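Long-range contacts in protein-glutamine gamma-glutamyltransferase (Pseudomonas aeruginosa PAO1, PDB 6G49), which shows transglutaminase activity in vitro through its periplasmic domain, joining glutamine and lysine side chains of proteins, and is critical for the viability of the bacterium: residues L37-D45 with L76-A87; C243-L254 with D285-W293. One frame throughout, in Å; residues are numbered along the deposited sequence. Where two conformers were deposited one is given.

Contact 1 (L37-D45 with L76-A87)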
loop_
_atom_site.group_PDB
_atom_site.type_symbol
_atom_site.label_atom_id
_atom_site.label_comp_id
_atom_site.label_asym_id
_atom_site.label_seq_id
_atom_site.Cartn_x
_atom_site.Cartn_y
_atom_site.Cartn_z
ATOM N N LEU A 37 -2.247 -4.009 11.804
ATOM C CA LEU A 37 -2.546 -2.799 11.116
ATOM C C LEU A 37 -3.840 -2.214 11.653
ATOM O O LEU A 37 -4.773 -2.951 11.887
ATOM C CB LEU A 37 -2.774 -3.044 9.620
ATOM C CG LEU A 37 -1.534 -3.391 8.815
ATOM C CD1 LEU A 37 -1.973 -3.870 7.430
ATOM C CD2 LEU A 37 -0.639 -2.171 8.706
ATOM N N SER A 38 -3.912 -0.891 11.681
ATOM C CA SER A 38 -5.164 -0.234 11.998
ATOM C C SER A 38 -5.550 0.700 10.858
ATOM O O SER A 38 -4.901 0.682 9.803
ATOM C CB SER A 38 -5.017 0.496 13.292
ATOM O OG SER A 38 -4.241 1.601 13.093
ATOM N N GLU A 39 -6.642 1.448 11.064
ATOM C CA GLU A 39 -7.289 2.189 10.005
ATOM C C GLU A 39 -6.527 3.468 9.668
ATOM O O GLU A 39 -6.846 4.126 8.653
ATOM C CB GLU A 39 -8.738 2.539 10.329
ATOM C CG GLU A 39 -8.876 3.537 11.441
ATOM C CD GLU A 39 -8.518 3.098 12.840
ATOM O OE1 GLU A 39 -8.548 1.866 13.126
ATOM O OE2 GLU A 39 -8.280 4.009 13.676
ATOM N N SER A 40 -5.542 3.850 10.478
ATOM C CA SER A 40 -4.782 5.088 10.200
ATOM C C SER A 40 -3.307 4.825 10.484
ATOM O O SER A 40 -2.903 3.787 11.127
ATOM C CB SER A 40 -5.330 6.233 10.998
ATOM O OG SER A 40 -4.963 6.073 12.344
ATOM N N MET A 41 -2.468 5.681 9.960
ATOM C CA MET A 41 -1.091 5.619 10.359
ATOM C C MET A 41 -0.361 6.923 10.074
ATOM O O MET A 41 -0.529 7.615 9.086
ATOM C CB MET A 41 -0.360 4.518 9.618
ATOM C CG MET A 41 -0.397 4.724 8.148
ATOM S SD MET A 41 0.430 3.321 7.490
ATOM C CE MET A 41 1.921 4.127 6.950
ATOM N N ALA A 42 0.489 7.221 11.048
ATOM C CA ALA A 42 1.455 8.252 10.928
ATOM C C ALA A 42 2.773 7.623 10.501
ATOM O O ALA A 42 3.011 6.488 10.883
ATOM C CB ALA A 42 1.601 8.927 12.248
ATOM N N PRO A 43 3.625 8.320 9.726
ATOM C CA PRO A 43 5.009 7.859 9.496
ATOM C C PRO A 43 5.624 7.535 10.870
ATOM O O PRO A 43 5.581 8.348 11.816
ATOM C CB PRO A 43 5.633 9.010 8.706
ATOM C CG PRO A 43 4.457 9.554 7.938
ATOM C CD PRO A 43 3.345 9.555 8.975
ATOM N N GLY A 44 6.143 6.311 10.978
ATOM C CA GLY A 44 6.621 5.765 12.252
ATOM C C GLY A 44 5.775 4.619 12.763
ATOM O O GLY A 44 6.228 3.720 13.483
ATOM N N ASP A 45 4.493 4.581 12.422
ATOM C CA ASP A 45 3.616 3.630 13.001
ATOM C C ASP A 45 3.858 2.248 12.403
ATOM O O ASP A 45 3.726 1.246 13.128
ATOM C CB ASP A 45 2.114 3.904 12.838
ATOM C CG ASP A 45 1.617 5.064 13.697
ATOM O OD1 ASP A 45 2.339 5.438 14.632
ATOM O OD2 ASP A 45 0.562 5.634 13.373
ATOM N N LEU A 76 -5.789 -2.594 3.173
ATOM C CA LEU A 76 -6.744 -1.479 3.045
ATOM C C LEU A 76 -6.035 -0.350 2.308
ATOM O O LEU A 76 -4.842 -0.375 2.114
ATOM C CB LEU A 76 -7.245 -1.003 4.405
ATOM C CG LEU A 76 -6.266 -0.250 5.290
ATOM C CD1 LEU A 76 -7.055 0.636 6.261
ATOM C CD2 LEU A 76 -5.341 -1.200 6.050
ATOM N N THR A 77 -6.805 0.679 1.925
ATOM C CA THR A 77 -6.251 1.942 1.445
ATOM C C THR A 77 -6.586 3.031 2.435
ATOM O O THR A 77 -7.592 2.965 3.165
ATOM C CB THR A 77 -6.696 2.404 0.045
ATOM O OG1 THR A 77 -7.992 3.027 0.111
ATOM C CG2 THR A 77 -6.657 1.291 -0.974
ATOM N N MET A 78 -5.704 4.037 2.442
ATOM C CA MET A 78 -5.864 5.231 3.258
ATOM C C MET A 78 -5.882 6.434 2.311
ATOM O O MET A 78 -4.883 6.739 1.676
ATOM C CB MET A 78 -4.715 5.299 4.261
ATOM C CG MET A 78 -4.763 4.106 5.236
ATOM S SD MET A 78 -3.455 4.237 6.481
ATOM C CE MET A 78 -3.638 2.622 7.218
ATOM N N GLU A 79 -7.051 7.072 2.234
ATOM C CA GLU A 79 -7.317 8.135 1.285
ATOM C C GLU A 79 -7.364 9.513 1.914
ATOM O O GLU A 79 -7.513 10.493 1.148
ATOM C CB GLU A 79 -8.631 7.834 0.559
ATOM C CG GLU A 79 -8.526 6.675 -0.415
ATOM C CD GLU A 79 -9.861 6.141 -0.908
ATOM O OE1 GLU A 79 -10.651 5.773 -0.057
ATOM O OE2 GLU A 79 -10.040 6.108 -2.145
ATOM N N ARG A 80 -7.330 9.635 3.220
ATOM C CA ARG A 80 -7.453 10.929 3.904
ATOM C C ARG A 80 -6.102 11.258 4.534
ATOM O O ARG A 80 -5.532 10.423 5.202
ATOM C CB ARG A 80 -8.462 10.847 5.044
ATOM C CG ARG A 80 -9.857 10.611 4.501
ATOM C CD ARG A 80 -10.829 10.546 5.639
ATOM N NE ARG A 80 -12.167 10.700 5.131
ATOM C CZ ARG A 80 -13.257 10.353 5.808
ATOM N NH1 ARG A 80 -13.129 9.792 7.001
ATOM N NH2 ARG A 80 -14.453 10.562 5.272
ATOM N N PHE A 81 -5.588 12.444 4.254
ATOM C CA PHE A 81 -4.368 12.899 4.898
ATOM C C PHE A 81 -4.631 14.190 5.647
ATOM O O PHE A 81 -5.037 15.166 5.005
ATOM C CB PHE A 81 -3.267 13.149 3.880
ATOM C CG PHE A 81 -1.970 13.571 4.512
ATOM C CD1 PHE A 81 -1.341 12.741 5.431
ATOM C CD2 PHE A 81 -1.401 14.793 4.191
ATOM C CE1 PHE A 81 -0.164 13.137 6.051
ATOM C CE2 PHE A 81 -0.218 15.180 4.792
ATOM C CZ PHE A 81 0.430 14.319 5.662
ATOM N N ASP A 82 -4.337 14.231 6.958
ATOM C CA ASP A 82 -4.702 15.411 7.803
ATOM C C ASP A 82 -3.494 16.267 8.133
ATOM O O ASP A 82 -3.619 17.172 8.929
ATOM C CB ASP A 82 -5.443 15.005 9.071
ATOM C CG ASP A 82 -4.592 14.280 10.090
ATOM O OD1 ASP A 82 -3.403 14.120 9.845
ATOM O OD2 ASP A 82 -5.154 13.919 11.117
ATOM N N GLY A 83 -2.360 16.002 7.488
ATOM C CA GLY A 83 -1.124 16.697 7.750
ATOM C C GLY A 83 -0.197 15.926 8.680
ATOM O O GLY A 83 0.989 16.277 8.757
ATOM N N ARG A 84 -0.718 14.912 9.372
ATOM C CA ARG A 84 0.049 13.996 10.282
ATOM C C ARG A 84 -0.150 12.524 9.862
ATOM O O ARG A 84 0.793 11.760 9.633
ATOM C CB ARG A 84 -0.394 14.170 11.747
ATOM C CG ARG A 84 -1.904 14.210 11.964
ATOM C CD ARG A 84 -2.478 14.034 13.366
ATOM N NE ARG A 84 -3.740 13.302 13.336
ATOM C CZ ARG A 84 -4.662 13.377 14.278
ATOM N NH1 ARG A 84 -5.471 12.356 14.508
ATOM N NH2 ARG A 84 -4.769 14.475 15.002
ATOM N N ARG A 85 -1.398 12.114 9.750
ATOM C CA ARG A 85 -1.762 10.706 9.603
ATOM C C ARG A 85 -2.555 10.533 8.314
ATOM O O ARG A 85 -3.305 11.418 7.899
ATOM C CB ARG A 85 -2.664 10.186 10.727
ATOM C CG ARG A 85 -2.123 10.374 12.137
ATOM C CD ARG A 85 -3.145 9.871 13.155
ATOM N NE ARG A 85 -3.248 8.411 13.214
ATOM C CZ ARG A 85 -2.309 7.564 13.665
ATOM N NH1 ARG A 85 -1.146 7.996 14.143
ATOM N NH2 ARG A 85 -2.552 6.266 13.649
ATOM N N TRP A 86 -2.323 9.378 7.683
ATOM C CA TRP A 86 -3.141 8.866 6.629
ATOM C C TRP A 86 -4.217 7.957 7.234
ATOM O O TRP A 86 -3.962 7.234 8.248
ATOM C CB TRP A 86 -2.287 8.102 5.627
ATOM C CG TRP A 86 -1.403 8.974 4.792
ATOM C CD1 TRP A 86 -0.155 9.445 5.070
ATOM C CD2 TRP A 86 -1.766 9.563 3.538
ATOM N NE1 TRP A 86 0.273 10.285 4.086
ATOM C CE2 TRP A 86 -0.679 10.363 3.109
ATOM C CE3 TRP A 86 -2.903 9.459 2.736
ATOM C CZ2 TRP A 86 -0.681 11.046 1.904
ATOM C CZ3 TRP A 86 -2.902 10.147 1.542
ATOM C CH2 TRP A 86 -1.820 10.944 1.129
ATOM N N ALA A 87 -5.444 8.041 6.696
ATOM C CA ALA A 87 -6.540 7.291 7.301
ATOM C C ALA A 87 -7.534 6.783 6.267
ATOM O O ALA A 87 -7.730 7.380 5.196
ATOM C CB ALA A 87 -7.297 8.123 8.324
HETATM O O HOH W 1 -1.631 3.715 13.665
HETATM O O HOH W 2 1.207 7.409 16.014
#

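Contact 2 (C243-L254 with D285-W293)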
loop_
_atom_site.group_PDB
_atom_site.type_symbol
_atom_site.label_atom_id
_atom_site.label_comp_id
_atom_site.label_asym_id
_atom_site.label_seq_id
_atom_site.Cartn_x
_atom_site.Cartn_y
_atom_site.Cartn_z
ATOM N N CYS A 243 8.516 2.619 5.629
ATOM C CA CYS A 243 7.688 2.609 4.386
ATOM C C CYS A 243 6.612 3.693 4.436
ATOM O O CYS A 243 6.315 4.229 3.375
ATOM C CB CYS A 243 7.046 1.264 4.120
ATOM S SG CYS A 243 6.148 0.613 5.540
ATOM N N ALA A 244 6.049 4.013 5.595
ATOM C CA ALA A 244 4.952 5.031 5.632
ATOM C C ALA A 244 5.473 6.437 5.289
ATOM O O ALA A 244 4.759 7.228 4.683
ATOM C CB ALA A 244 4.301 5.095 6.955
ATOM N N HIS A 245 6.721 6.762 5.657
ATOM C CA HIS A 245 7.339 8.012 5.225
ATOM C C HIS A 245 7.355 8.089 3.706
ATOM O O HIS A 245 6.980 9.131 3.086
ATOM C CB HIS A 245 8.789 8.182 5.757
ATOM C CG HIS A 245 8.880 8.276 7.226
ATOM N ND1 HIS A 245 8.788 7.182 8.045
ATOM C CD2 HIS A 245 9.060 9.357 8.006
ATOM C CE1 HIS A 245 8.908 7.589 9.296
ATOM N NE2 HIS A 245 9.099 8.916 9.304
ATOM N N TYR A 246 7.834 7.047 3.013
ATOM C CA TYR A 246 8.023 7.068 1.601
ATOM C C TYR A 246 6.663 7.071 0.879
ATOM O O TYR A 246 6.438 7.826 -0.024
ATOM C CB TYR A 246 8.843 5.859 1.111
ATOM C CG TYR A 246 10.299 5.984 1.507
ATOM C CD1 TYR A 246 10.760 5.523 2.727
ATOM C CD2 TYR A 246 11.182 6.619 0.665
ATOM C CE1 TYR A 246 12.058 5.744 3.144
ATOM C CE2 TYR A 246 12.491 6.813 1.061
ATOM C CZ TYR A 246 12.935 6.372 2.276
ATOM O OH TYR A 246 14.260 6.595 2.611
ATOM N N ALA A 247 5.770 6.179 1.321
ATOM C CA ALA A 247 4.459 6.054 0.666
ATOM C C ALA A 247 3.644 7.351 0.848
ATOM O O ALA A 247 3.051 7.827 -0.110
ATOM C CB ALA A 247 3.684 4.871 1.195
ATOM N N GLY A 248 3.597 7.845 2.075
ATOM C CA GLY A 248 2.839 9.067 2.407
ATOM C C GLY A 248 3.400 10.252 1.697
ATOM O O GLY A 248 2.658 11.043 1.071
ATOM N N ALA A 249 4.736 10.376 1.652
ATOM C CA ALA A 249 5.309 11.536 0.963
ATOM C C ALA A 249 5.090 11.470 -0.531
ATOM O O ALA A 249 4.750 12.494 -1.187
ATOM C CB ALA A 249 6.782 11.702 1.243
ATOM N N MET A 250 5.206 10.291 -1.137
ATOM C CA MET A 250 4.976 10.161 -2.551
ATOM C C MET A 250 3.508 10.463 -2.866
ATOM O O MET A 250 3.229 11.172 -3.860
ATOM C CB MET A 250 5.292 8.774 -3.089
ATOM C CG MET A 250 5.213 8.669 -4.564
ATOM S SD MET A 250 5.695 7.015 -5.172
ATOM C CE MET A 250 5.591 7.231 -6.941
ATOM N N ALA A 251 2.580 9.911 -2.074
ATOM C CA ALA A 251 1.166 10.176 -2.332
ATOM C C ALA A 251 0.869 11.682 -2.198
ATOM O O ALA A 251 0.103 12.238 -3.014
ATOM C CB ALA A 251 0.288 9.356 -1.432
ATOM N N PHE A 252 1.443 12.330 -1.196
ATOM C CA PHE A 252 1.300 13.789 -0.994
ATOM C C PHE A 252 1.710 14.540 -2.251
ATOM O O PHE A 252 0.936 15.383 -2.758
ATOM C CB PHE A 252 2.101 14.260 0.204
ATOM C CG PHE A 252 1.945 15.726 0.486
ATOM C CD1 PHE A 252 2.594 16.667 -0.292
ATOM C CD2 PHE A 252 1.141 16.127 1.521
ATOM C CE1 PHE A 252 2.408 18.022 -0.045
ATOM C CE2 PHE A 252 0.950 17.493 1.784
ATOM C CZ PHE A 252 1.611 18.426 1.009
ATOM N N VAL A 253 2.919 14.265 -2.747
ATOM C CA VAL A 253 3.462 15.015 -3.878
ATOM C C VAL A 253 2.619 14.763 -5.116
ATOM O O VAL A 253 2.306 15.698 -5.863
ATOM C CB VAL A 253 4.951 14.714 -4.120
ATOM C CG1 VAL A 253 5.466 15.391 -5.389
ATOM C CG2 VAL A 253 5.743 15.163 -2.937
ATOM N N LEU A 254 2.161 13.512 -5.333
ATOM C CA LEU A 254 1.304 13.212 -6.502
ATOM C C LEU A 254 -0.006 14.000 -6.421
ATOM O O LEU A 254 -0.418 14.620 -7.442
ATOM C CB LEU A 254 1.053 11.707 -6.622
ATOM C CG LEU A 254 2.253 10.836 -6.979
ATOM C CD1 LEU A 254 1.844 9.386 -6.986
ATOM C CD2 LEU A 254 2.902 11.212 -8.301
ATOM N N ASP A 285 6.578 -7.866 8.377
ATOM C CA ASP A 285 6.385 -7.729 6.936
ATOM C C ASP A 285 5.369 -6.621 6.607
ATOM O O ASP A 285 5.065 -6.419 5.398
ATOM C CB ASP A 285 5.926 -9.035 6.333
ATOM C CG ASP A 285 6.979 -10.138 6.386
ATOM O OD1 ASP A 285 8.148 -9.803 6.180
ATOM O OD2 ASP A 285 6.623 -11.275 6.761
ATOM N N ALA A 286 4.843 -5.908 7.594
ATOM C CA ALA A 286 3.861 -4.812 7.358
ATOM C C ALA A 286 4.517 -3.777 6.447
ATOM O O ALA A 286 5.721 -3.456 6.555
ATOM C CB ALA A 286 3.385 -4.199 8.624
ATOM N N HIS A 287 3.732 -3.288 5.487
ATOM C CA HIS A 287 4.276 -2.438 4.435
ATOM C C HIS A 287 3.193 -1.476 3.952
ATOM O O HIS A 287 2.029 -1.731 4.087
ATOM C CB HIS A 287 4.806 -3.323 3.314
ATOM C CG HIS A 287 5.736 -2.663 2.370
ATOM N ND1 HIS A 287 6.864 -2.045 2.844
ATOM C CD2 HIS A 287 5.710 -2.531 1.030
ATOM C CE1 HIS A 287 7.529 -1.556 1.786
ATOM N NE2 HIS A 287 6.834 -1.816 0.651
ATOM N N ALA A 288 3.665 -0.387 3.372
ATOM C CA ALA A 288 2.831 0.653 2.785
ATOM C C ALA A 288 3.431 1.081 1.467
ATOM O O ALA A 288 4.664 1.217 1.340
ATOM C CB ALA A 288 2.700 1.826 3.712
ATOM N N TRP A 289 2.576 1.247 0.450
ATOM C CA TRP A 289 2.966 1.639 -0.850
ATOM C C TRP A 289 1.907 2.611 -1.422
ATOM O O TRP A 289 1.083 3.144 -0.655
ATOM C CB TRP A 289 3.284 0.447 -1.749
ATOM C CG TRP A 289 2.159 -0.524 -1.966
ATOM C CD1 TRP A 289 1.374 -0.651 -3.075
ATOM C CD2 TRP A 289 1.793 -1.622 -1.100
ATOM N NE1 TRP A 289 0.482 -1.683 -2.927
ATOM C CE2 TRP A 289 0.726 -2.308 -1.738
ATOM C CE3 TRP A 289 2.189 -2.058 0.174
ATOM C CZ2 TRP A 289 0.110 -3.436 -1.178
ATOM C CZ3 TRP A 289 1.591 -3.181 0.699
ATOM C CH2 TRP A 289 0.546 -3.835 0.046
ATOM N N VAL A 290 1.968 2.830 -2.726
ATOM C CA VAL A 290 1.143 3.884 -3.380
ATOM C C VAL A 290 0.412 3.262 -4.569
ATOM O O VAL A 290 0.902 2.380 -5.259
ATOM C CB VAL A 290 2.018 5.074 -3.806
ATOM C CG1 VAL A 290 1.215 6.133 -4.586
ATOM C CG2 VAL A 290 2.682 5.690 -2.596
ATOM N N GLU A 291 -0.763 3.813 -4.866
ATOM C CA GLU A 291 -1.353 3.665 -6.223
ATOM C C GLU A 291 -1.860 5.027 -6.667
ATOM O O GLU A 291 -2.329 5.863 -5.848
ATOM C CB GLU A 291 -2.404 2.558 -6.300
ATOM C CG GLU A 291 -3.602 2.760 -5.418
ATOM C CD GLU A 291 -4.544 1.564 -5.381
ATOM O OE1 GLU A 291 -5.583 1.646 -4.718
ATOM O OE2 GLU A 291 -4.214 0.540 -5.994
ATOM N N TYR A 292 -1.779 5.234 -7.974
ATOM C CA TYR A 292 -2.209 6.474 -8.578
ATOM C C TYR A 292 -3.072 6.139 -9.800
ATOM O O TYR A 292 -2.953 5.080 -10.434
ATOM C CB TYR A 292 -1.019 7.367 -8.934
ATOM C CG TYR A 292 -0.147 6.871 -10.064
ATOM C CD1 TYR A 292 0.778 5.837 -9.885
ATOM C CD2 TYR A 292 -0.339 7.345 -11.343
ATOM C CE1 TYR A 292 1.491 5.335 -10.974
ATOM C CE2 TYR A 292 0.395 6.859 -12.420
ATOM C CZ TYR A 292 1.299 5.860 -12.233
ATOM O OH TYR A 292 1.973 5.470 -13.355
ATOM N N TRP A 293 -3.854 7.137 -10.200
ATOM C CA TRP A 293 -4.827 6.956 -11.253
ATOM C C TRP A 293 -4.483 7.837 -12.441
ATOM O O TRP A 293 -4.085 8.993 -12.297
ATOM C CB TRP A 293 -6.231 7.315 -10.740
ATOM C CG TRP A 293 -7.302 7.028 -11.754
ATOM C CD1 TRP A 293 -7.945 5.837 -11.985
ATOM C CD2 TRP A 293 -7.816 7.965 -12.722
ATOM N NE1 TRP A 293 -8.788 5.976 -13.062
ATOM C CE2 TRP A 293 -8.718 7.256 -13.533
ATOM C CE3 TRP A 293 -7.549 9.307 -12.992
ATOM C CZ2 TRP A 293 -9.413 7.860 -14.585
ATOM C CZ3 TRP A 293 -8.207 9.902 -14.056
ATOM C CH2 TRP A 293 -9.168 9.196 -14.790
#

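Contact 1 (L37-D45 with L76-A87)
Arg-85, in the conformer given, reaches Ser-40 side-on, its NE and NH2 both donating to the one hydroxyl oxygen, with NH2 2.7 Å from Ser-40 OG and the oxygen almost exactly in the guanidinium plane. A bend at chi3 (73°) folds the arginine chain over the backbone of Met-41 and Ala-42, so that Met-41 CA and Ala-42 N lie over one face of the guanidinium. Asp-45 adds a salt bridge, OD2 to Arg-85 NH1 3.0 Å, through weak, poorly directed hydrogen bonds, the carboxylate turned 45° from the guanidinium plane. That same OD2 takes a nearly straight bond from Ala-42 N (2.8 Å, 173°), across the type II turn that runs from Ala-42 to Asp-45. Water 1 joins Ser-40 O, Asp-45 OD2 and Arg-85 NH2. In the backbone, Met-41 and Trp-86 form an antiparallel hydrogen-bonded pair, Met-41 N to Trp-86 O 2.8 Å. In the conformers given, Met-41 CG packs on Met-78 SD at 3.5 Å. Within the loop that precedes Arg-85, Asp-82 OD1 accepts from Arg-84 N and, at 2.8 Å, from Arg-85 N, an Asx motif. This conformer of Arg-85 thus ties the two segments together through hydroxyl, carboxylate and water.

Contact 2 (C243-L254 with D285-W293)
The helix that begins with the nucleophile and the strand that carries the histidine hold two of the three residues of the probable catalytic triad, Cys-243 and His-287, with Asp-303 as the third, as in the transglutaminase-like superfamily. Helix 243-254 lies along strand 286-293 with their axes 6.9 Å apart and only 14° from parallel. Cys-243 SG sits between its own backbone N and carbonyl carbon (chi1 51°), which brings it over the strand backbone, 3.4 Å from Ala-288 N. The imidazole of His-287 approaches Cys-243 obliquely, with ND1 3.9 Å from SG and 3.6 Å from CB, while NE2 is hydrogen-bonded to Asp-303. Next along the helix, the small Ala-247 sets its CB 3.6 Å from Trp-289 O and also against Ala-288 CB. Val-290 meets the helix with both methyls: CG2 lies 3.3 Å from Ala-247 O and also meets Met-250 CB, whereas CG1 meets Leu-254 CD1 at 4.1 Å. The same leucine methyl touches Tyr-292 CB at 4.0 Å. Apolar packing lines the helix up on the strand, and with it Cys-243 and His-287 come side by side, consistent with the cysteine-histidine pair of this superfamily.

In the fold
Contact 2 is wholly buried near the middle of the chain, whereas contact 1 is partly buried and turns its arginine-serine-aspartate network toward a more exposed side. Both reach the same large antiparallel sheet: strand 261-265 pairs with strand 72-81 of contact 1 and with strand 286-294 of contact 2. Their chemistry differs accordingly, with mainly polar bonds, a salt bridge and waters in the first, beside a methionine contact, and apolar side chains from alanine to tyrosine and a cysteine-histidine pair in the second. They meet at helix 243-256, where Trp-86 packs against Gly-248 and Pro-43 against His-245. The helix is therefore covered by residues 37-45 and 76-87 and by its strand.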